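Local coordinates for kinetochore protein Mis16 (Schizosaccharomyces japonicus, PDB 4XYH) that recognises histone H4 and, independently of it, the CENP-A-specific chaperone Scm3, as a WD-repeat protein of centromeric chromatin, at residues His304-Trp309 against His319-His324; Trp333-Glu338 against Leu388-Asn393; Val350-Leu355 against Leu374-Gly379. All coordinates share one frame; numbering follows the deposited sequence.

Contact 1 of 3, residues His304-Trp309 against His319-His324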
# COMPACT_ATOMS: atom_id res chain seq x y z
N HIS A 304 0.13 -17.19 -4.02
CA HIS A 304 1.52 -16.84 -4.40
C HIS A 304 1.63 -16.13 -5.75
O HIS A 304 2.73 -15.90 -6.24
CB HIS A 304 2.44 -18.09 -4.43
CG HIS A 304 2.35 -18.96 -3.20
ND1 HIS A 304 3.17 -20.05 -3.01
CD2 HIS A 304 1.55 -18.90 -2.11
CE1 HIS A 304 2.88 -20.62 -1.86
NE2 HIS A 304 1.90 -19.94 -1.29
N THR A 305 0.52 -15.74 -6.36
CA THR A 305 0.63 -15.14 -7.67
C THR A 305 0.06 -13.73 -7.74
O THR A 305 -0.70 -13.31 -6.87
CB THR A 305 -0.08 -15.99 -8.76
OG1 THR A 305 -1.50 -15.96 -8.55
CG2 THR A 305 0.41 -17.42 -8.72
N VAL A 306 0.46 -13.02 -8.79
CA VAL A 306 -0.19 -11.79 -9.17
C VAL A 306 -0.86 -11.99 -10.52
O VAL A 306 -0.22 -12.43 -11.47
CB VAL A 306 0.80 -10.62 -9.23
CG1 VAL A 306 0.16 -9.41 -9.92
CG2 VAL A 306 1.25 -10.26 -7.85
N ALA A 307 -2.15 -11.69 -10.61
CA ALA A 307 -2.86 -11.80 -11.87
C ALA A 307 -3.12 -10.42 -12.47
O ALA A 307 -3.43 -9.48 -11.74
CB ALA A 307 -4.17 -12.56 -11.68
N LEU A 308 -2.96 -10.31 -13.78
CA LEU A 308 -3.23 -9.05 -14.49
C LEU A 308 -4.58 -9.14 -15.20
O LEU A 308 -4.94 -10.19 -15.70
CB LEU A 308 -2.12 -8.74 -15.50
CG LEU A 308 -0.74 -8.65 -14.82
CD1 LEU A 308 0.38 -8.63 -15.85
CD2 LEU A 308 -0.67 -7.42 -13.95
N TRP A 309 -5.32 -8.03 -15.24
CA TRP A 309 -6.67 -8.03 -15.78
C TRP A 309 -6.95 -6.79 -16.62
O TRP A 309 -6.41 -5.71 -16.36
CB TRP A 309 -7.73 -8.09 -14.67
CG TRP A 309 -7.54 -9.14 -13.66
CD1 TRP A 309 -6.76 -9.07 -12.54
CD2 TRP A 309 -8.16 -10.43 -13.63
NE1 TRP A 309 -6.85 -10.23 -11.82
CE2 TRP A 309 -7.70 -11.09 -12.47
CE3 TRP A 309 -9.06 -11.09 -14.47
CZ2 TRP A 309 -8.10 -12.38 -12.14
CZ3 TRP A 309 -9.46 -12.38 -14.14
CH2 TRP A 309 -8.99 -13.01 -12.98
N HIS A 319 -2.73 -12.42 -17.73
CA HIS A 319 -1.43 -13.04 -17.52
C HIS A 319 -1.28 -13.36 -16.05
O HIS A 319 -2.02 -12.83 -15.22
CB HIS A 319 -0.30 -12.11 -18.00
CG HIS A 319 1.04 -12.75 -18.03
ND1 HIS A 319 1.39 -13.71 -18.97
CD2 HIS A 319 2.12 -12.61 -17.23
CE1 HIS A 319 2.63 -14.12 -18.75
NE2 HIS A 319 3.10 -13.47 -17.69
N THR A 320 -0.32 -14.22 -15.73
CA THR A 320 -0.05 -14.56 -14.34
C THR A 320 1.43 -14.38 -14.03
O THR A 320 2.27 -14.99 -14.68
CB THR A 320 -0.47 -15.99 -14.03
OG1 THR A 320 -1.85 -16.16 -14.38
CG2 THR A 320 -0.30 -16.29 -12.54
N LEU A 321 1.74 -13.52 -13.06
CA LEU A 321 3.13 -13.34 -12.64
C LEU A 321 3.47 -14.34 -11.55
O LEU A 321 2.87 -14.32 -10.48
CB LEU A 321 3.37 -11.92 -12.12
CG LEU A 321 2.95 -10.78 -13.04
CD1 LEU A 321 3.18 -9.43 -12.38
CD2 LEU A 321 3.71 -10.87 -14.36
N GLU A 322 4.42 -15.22 -11.83
CA GLU A 322 4.87 -16.18 -10.82
C GLU A 322 6.31 -15.92 -10.39
O GLU A 322 7.11 -15.40 -11.15
CB GLU A 322 4.73 -17.60 -11.36
CG GLU A 322 3.51 -17.74 -12.22
CD GLU A 322 3.00 -19.15 -12.29
OE1 GLU A 322 2.53 -19.68 -11.25
OE2 GLU A 322 3.06 -19.73 -13.39
N GLY A 323 6.62 -16.27 -9.15
CA GLY A 323 7.97 -16.10 -8.65
C GLY A 323 8.02 -15.92 -7.15
O GLY A 323 9.05 -16.15 -6.54
N HIS A 324 6.91 -15.49 -6.56
CA HIS A 324 6.84 -15.45 -5.11
C HIS A 324 6.62 -16.85 -4.53
O HIS A 324 6.04 -17.71 -5.18
CB HIS A 324 5.74 -14.50 -4.64
CG HIS A 324 6.13 -13.06 -4.64
ND1 HIS A 324 7.19 -12.57 -3.90
CD2 HIS A 324 5.58 -11.98 -5.26
CE1 HIS A 324 7.28 -11.26 -4.07
NE2 HIS A 324 6.32 -10.88 -4.90
O HOH W 1 4.23 -14.20 -7.87
O HOH W 2 4.86 -20.64 -5.11
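His319 O accepts from Leu308 N at 3.1 Å, and His319 CB lies alongside Leu308 CD1, both side chains leading the same way, while the imidazole NE2 bonds to Glu373. Thr320 meets Thr305 through carbon, its CG2 lying 3.8 Å from Thr305 CB. With CG2 anti to the backbone N, Thr320 turns this methyl to its neighbour and leaves OG1 for Arg317; Thr305 OG1 likewise goes to Asp303. Leu321 and Val306 form a hydrogen-bonded antiparallel pair with two reciprocal bonds. Leu321 N reaches Val306 O at 2.7 Å, almost in line with the C=O bond (164° at the oxygen), and Val306 N returns to Leu321 O at 3.2 Å; beside them, Leu321 CD1 packs on Val306 CG1. Gly323 follows at phi 153°, psi -22°, where a CB would jam against the preceding carbonyl. A water then takes over, donating to His304 O and Leu321 O and accepting from His324 N; a second links His304 ND1 to His324 O. His324 CB touches His304 O at 3.7 Å, and its ring nitrogens bond to Thr343 (NE2) and Asp347 (ND1). A Gly-His dipeptide following the outermost strand of one blade and leading into the next is a hallmark of WD40 beta-propellers.

Contact 2 of 3, residues Trp333-Glu338 against Leu388-Asn393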
# COMPACT_ATOMS: atom_id res chain seq x y z
N TRP A 333 1.72 -0.12 -8.88
CA TRP A 333 2.26 0.26 -10.18
C TRP A 333 3.26 1.40 -10.03
O TRP A 333 3.05 2.29 -9.22
CB TRP A 333 1.13 0.67 -11.11
CG TRP A 333 0.21 -0.43 -11.46
CD1 TRP A 333 -0.99 -0.72 -10.88
CD2 TRP A 333 0.41 -1.41 -12.48
NE1 TRP A 333 -1.54 -1.82 -11.47
CE2 TRP A 333 -0.71 -2.26 -12.47
CE3 TRP A 333 1.43 -1.65 -13.41
CZ2 TRP A 333 -0.85 -3.34 -13.35
CZ3 TRP A 333 1.29 -2.72 -14.29
CH2 TRP A 333 0.16 -3.55 -14.25
N SER A 334 4.34 1.37 -10.80
CA SER A 334 5.22 2.55 -10.84
C SER A 334 4.43 3.78 -11.33
O SER A 334 3.67 3.69 -12.29
CB SER A 334 6.42 2.30 -11.75
OG SER A 334 7.01 3.53 -12.17
N PRO A 335 4.58 4.92 -10.66
CA PRO A 335 3.92 6.12 -11.19
C PRO A 335 4.68 6.75 -12.38
O PRO A 335 4.20 7.72 -12.97
CB PRO A 335 3.91 7.08 -9.99
CG PRO A 335 5.15 6.72 -9.23
CD PRO A 335 5.35 5.21 -9.44
N HIS A 336 5.84 6.19 -12.73
CA HIS A 336 6.67 6.75 -13.79
C HIS A 336 6.73 5.92 -15.08
O HIS A 336 6.99 6.46 -16.15
CB HIS A 336 8.10 6.97 -13.28
CG HIS A 336 8.18 7.87 -12.08
ND1 HIS A 336 8.67 7.43 -10.86
CD2 HIS A 336 7.84 9.16 -11.91
CE1 HIS A 336 8.62 8.43 -10.00
NE2 HIS A 336 8.13 9.49 -10.60
N ASP A 337 6.48 4.61 -14.98
CA ASP A 337 6.65 3.71 -16.13
C ASP A 337 5.52 2.70 -16.23
O ASP A 337 5.41 1.80 -15.40
CB ASP A 337 7.98 2.95 -16.04
CG ASP A 337 9.18 3.86 -16.09
OD1 ASP A 337 9.42 4.46 -17.15
OD2 ASP A 337 9.89 3.96 -15.07
N GLU A 338 4.70 2.84 -17.26
CA GLU A 338 3.51 2.02 -17.43
C GLU A 338 3.71 0.49 -17.22
O GLU A 338 2.91 -0.14 -16.54
CB GLU A 338 2.92 2.29 -18.82
CG GLU A 338 1.66 1.49 -19.13
CD GLU A 338 1.01 1.92 -20.44
OE1 GLU A 338 1.41 2.99 -20.97
OE2 GLU A 338 0.12 1.19 -20.94
N LEU A 388 4.42 -1.00 1.04
CA LEU A 388 5.47 -0.36 0.24
C LEU A 388 4.90 0.79 -0.56
O LEU A 388 3.68 0.86 -0.79
CB LEU A 388 6.18 -1.36 -0.68
CG LEU A 388 5.39 -2.39 -1.49
CD1 LEU A 388 4.48 -1.74 -2.48
CD2 LEU A 388 6.34 -3.33 -2.23
N SER A 389 5.79 1.67 -1.00
CA SER A 389 5.36 2.87 -1.68
C SER A 389 6.40 3.32 -2.70
O SER A 389 7.58 3.45 -2.37
CB SER A 389 5.09 3.97 -0.65
OG SER A 389 4.70 5.19 -1.25
N TRP A 390 5.97 3.53 -3.94
CA TRP A 390 6.82 4.21 -4.93
C TRP A 390 6.99 5.68 -4.58
O TRP A 390 6.01 6.36 -4.31
CB TRP A 390 6.22 4.13 -6.31
CG TRP A 390 6.37 2.84 -6.99
CD1 TRP A 390 5.45 1.83 -7.05
CD2 TRP A 390 7.49 2.42 -7.77
NE1 TRP A 390 5.93 0.79 -7.80
CE2 TRP A 390 7.19 1.12 -8.26
CE3 TRP A 390 8.71 3.00 -8.11
CZ2 TRP A 390 8.07 0.40 -9.06
CZ3 TRP A 390 9.59 2.28 -8.91
CH2 TRP A 390 9.26 0.99 -9.37
N ASN A 391 8.22 6.16 -4.60
CA ASN A 391 8.50 7.59 -4.48
C ASN A 391 8.10 8.29 -5.79
O ASN A 391 8.60 7.94 -6.85
CB ASN A 391 9.99 7.78 -4.16
CG ASN A 391 10.39 9.23 -3.95
OD1 ASN A 391 9.87 10.12 -4.60
ND2 ASN A 391 11.33 9.46 -3.04
N PRO A 392 7.16 9.25 -5.73
CA PRO A 392 6.69 9.93 -6.95
C PRO A 392 7.62 11.06 -7.41
O PRO A 392 7.45 11.60 -8.50
CB PRO A 392 5.33 10.50 -6.53
CG PRO A 392 5.57 10.87 -5.07
CD PRO A 392 6.46 9.75 -4.53
N ASN A 393 8.58 11.41 -6.57
CA ASN A 393 9.48 12.53 -6.79
C ASN A 393 10.75 12.16 -7.54
O ASN A 393 11.29 12.96 -8.29
CB ASN A 393 9.86 13.15 -5.45
CG ASN A 393 8.65 13.51 -4.60
OD1 ASN A 393 7.70 14.13 -5.08
ND2 ASN A 393 8.69 13.11 -3.32
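Ser334 and Pro335 pack on the indole of Trp390. Ser334 CA stands 3.6 Å from the centroid of the five-membered ring, 13° off its normal, a CH-pi contact over the face; Ser334 CB continues along the same indole to CZ2 at 3.7 Å. Pro335 CD presses on Trp390 CB at 3.4 Å. Ser334 N and Trp390 NE1 are close but are both donors, and the indole N-H bonds instead to Gln332 O. Replacing Trp390 by an alanine removes the indole, which would probably leave Gln332 O without this partner and open a gap beside Ser334 and Pro335. The two segments belong to adjacent propeller blades, each taking in the end of its blade's innermost strand and the turn after it.

Among polar contacts, one hydrogen bond spans the segments: His336 NE2 donates to Pro392 O at 3.1 Å. The oxygen lies near the imidazole plane, whereas the donor sits well above the carbonyl plane, and the N-H...O angle is 151°. Ser334 OG, anti to its own N (chi1 160°), accepts from His336 N and Asp337 N in an ST turn and ST motif, and Asn391 OD1 accepts from Asn393 N at 2.7 Å in an Asx turn.

Contact 3 of 3, residues Val350-Leu355 against Leu374-Gly379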
# COMPACT_ATOMS: atom_id res chain seq x y z
N VAL A 350 10.63 -8.45 -2.12
CA VAL A 350 9.91 -7.47 -2.94
C VAL A 350 10.35 -7.66 -4.40
O VAL A 350 11.51 -7.50 -4.73
CB VAL A 350 10.18 -6.03 -2.47
CG1 VAL A 350 9.43 -5.05 -3.34
CG2 VAL A 350 9.74 -5.85 -1.01
N CYS A 351 9.42 -8.02 -5.26
CA CYS A 351 9.74 -8.21 -6.67
C CYS A 351 9.30 -7.03 -7.52
O CYS A 351 8.20 -6.50 -7.36
CB CYS A 351 9.10 -9.50 -7.19
SG CYS A 351 9.81 -11.03 -6.47
N VAL A 352 10.18 -6.60 -8.43
CA VAL A 352 9.83 -5.59 -9.41
C VAL A 352 9.64 -6.29 -10.76
O VAL A 352 10.50 -7.06 -11.17
CB VAL A 352 10.91 -4.50 -9.53
CG1 VAL A 352 10.46 -3.39 -10.48
CG2 VAL A 352 11.28 -3.95 -8.15
N TRP A 353 8.51 -6.03 -11.41
CA TRP A 353 8.16 -6.70 -12.66
C TRP A 353 8.13 -5.73 -13.83
O TRP A 353 7.74 -4.57 -13.68
CB TRP A 353 6.81 -7.38 -12.56
CG TRP A 353 6.63 -8.26 -11.36
CD1 TRP A 353 6.20 -7.88 -10.13
CD2 TRP A 353 6.84 -9.68 -11.30
NE1 TRP A 353 6.14 -8.97 -9.29
CE2 TRP A 353 6.53 -10.08 -9.98
CE3 TRP A 353 7.26 -10.64 -12.22
CZ2 TRP A 353 6.63 -11.42 -9.56
CZ3 TRP A 353 7.36 -11.97 -11.80
CH2 TRP A 353 7.05 -12.34 -10.48
N ASP A 354 8.52 -6.22 -15.01
CA ASP A 354 8.49 -5.45 -16.25
C ASP A 354 7.60 -6.17 -17.27
O ASP A 354 8.04 -7.10 -17.93
CB ASP A 354 9.91 -5.27 -16.78
CG ASP A 354 9.98 -4.42 -18.05
OD1 ASP A 354 8.97 -4.25 -18.75
OD2 ASP A 354 11.10 -3.95 -18.37
N LEU A 355 6.36 -5.72 -17.41
CA LEU A 355 5.42 -6.41 -18.28
C LEU A 355 5.82 -6.41 -19.76
O LEU A 355 5.28 -7.19 -20.55
CB LEU A 355 4.03 -5.79 -18.14
CG LEU A 355 3.47 -5.77 -16.72
CD1 LEU A 355 1.99 -5.40 -16.75
CD2 LEU A 355 3.70 -7.10 -16.00
N LEU A 374 10.37 -10.79 -14.68
CA LEU A 374 10.88 -10.52 -13.33
C LEU A 374 12.21 -9.78 -13.37
O LEU A 374 13.27 -10.37 -13.55
CB LEU A 374 11.04 -11.81 -12.52
CG LEU A 374 11.60 -11.69 -11.09
CD1 LEU A 374 10.78 -10.74 -10.27
CD2 LEU A 374 11.63 -13.04 -10.40
N MET A 375 12.13 -8.47 -13.18
CA MET A 375 13.24 -7.57 -13.44
C MET A 375 14.22 -7.43 -12.27
O MET A 375 15.42 -7.24 -12.48
CB MET A 375 12.68 -6.20 -13.80
CG MET A 375 13.69 -5.24 -14.33
SD MET A 375 13.16 -3.53 -14.06
CE MET A 375 14.43 -3.06 -12.89
N PHE A 376 13.71 -7.51 -11.04
CA PHE A 376 14.53 -7.28 -9.84
C PHE A 376 13.88 -7.87 -8.60
O PHE A 376 12.66 -7.81 -8.42
CB PHE A 376 14.75 -5.78 -9.63
CG PHE A 376 15.75 -5.45 -8.56
CD1 PHE A 376 17.11 -5.39 -8.85
CD2 PHE A 376 15.34 -5.15 -7.27
CE1 PHE A 376 18.03 -5.05 -7.88
CE2 PHE A 376 16.26 -4.82 -6.29
CZ PHE A 376 17.62 -4.78 -6.59
N MET A 377 14.71 -8.44 -7.74
CA MET A 377 14.23 -8.91 -6.45
C MET A 377 14.97 -8.21 -5.34
O MET A 377 16.21 -8.21 -5.30
CB MET A 377 14.39 -10.41 -6.31
CG MET A 377 14.27 -10.88 -4.85
SD MET A 377 14.22 -12.67 -4.74
CE MET A 377 12.95 -13.04 -5.95
N HIS A 378 14.22 -7.62 -4.43
CA HIS A 378 14.79 -7.01 -3.25
C HIS A 378 14.77 -8.01 -2.08
O HIS A 378 13.70 -8.40 -1.61
CB HIS A 378 14.02 -5.74 -2.92
CG HIS A 378 14.36 -5.15 -1.59
ND1 HIS A 378 15.58 -4.56 -1.33
CD2 HIS A 378 13.64 -5.04 -0.45
CE1 HIS A 378 15.59 -4.11 -0.09
NE2 HIS A 378 14.42 -4.39 0.46
N GLY A 379 15.96 -8.42 -1.63
CA GLY A 379 16.10 -9.39 -0.56
C GLY A 379 16.52 -8.80 0.78
O GLY A 379 16.97 -9.53 1.67
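Val352 O is gripped by two donors, Met375 N at 2.9 Å and Phe376 N at 3.2 Å. Both residues therefore face Val352, and the register slips by one: a classic beta bulge. Beyond it the antiparallel pairing is regular, with Val352 N on Phe376 O at 2.8 Å and His378 N on Val350 O at 2.7 Å, the latter nearly straight (178°) and answered by Val350 N to His378 O.

The side chains split between the two faces of the sheet. On one, Leu374 CD1 stands over the six-membered ring of Trp353, 3.9 Å from its centroid and 8° off the normal, a CH-pi contact; the same methyl reaches Cys351 CB at 3.7 Å. Leu374 gets there with CG anti to the backbone N (chi1 178°), which carries its branch across the indole. Next to it, Met377, bent at its thioether, brings CE to 3.8 Å from Cys351 SG. On the other face Val352 CB meets Phe376 CB, and Val350 CG2 comes to the edge of the His378 ring, close to its plane, by CD2.

Further out, polar and aromatic partners surround the rings. Trp353 NE1 bonds to Thr343 OG1, which is also hydrogen-bonded to His324 NE2, while His324 ND1 bonds to Asp347: the Trp-Ser/Thr-His-Asp tetrad of WD40 repeats. His378 stacks on Trp410 and bonds through ND1 to Tyr41 and through NE2 to Gln408, while Phe376 meets Tyr41 edge-to-face.

With both ring nitrogens engaged and one face stacked, the buried His378 imidazole is probably fixed in its rotation.

Contacts 1 and 3 each join the third and outermost strands of successive propeller blades, and contact 2 joins the inner turns of the contact 3 blade and the one after. Their centres lie about 12 Å (1 and 3), 14 Å (2 and 3) and 19 Å (1 and 2) apart. Contacts 1 and 3 touch most closely, Glu322 O lying 3.1 Å from Trp353 CH2 and His324 CE1 3.5 Å from Cys351 SG. Trp333 bridges blades, its CH2 touching Leu308 CD2 at 4.0 Å and Leu355 CD1 at 3.6 Å. Leu388 CD2 meets Val350 CG1 at 3.7 Å, so contact 3 also packs against contact 2, within whose chain loop it is nested.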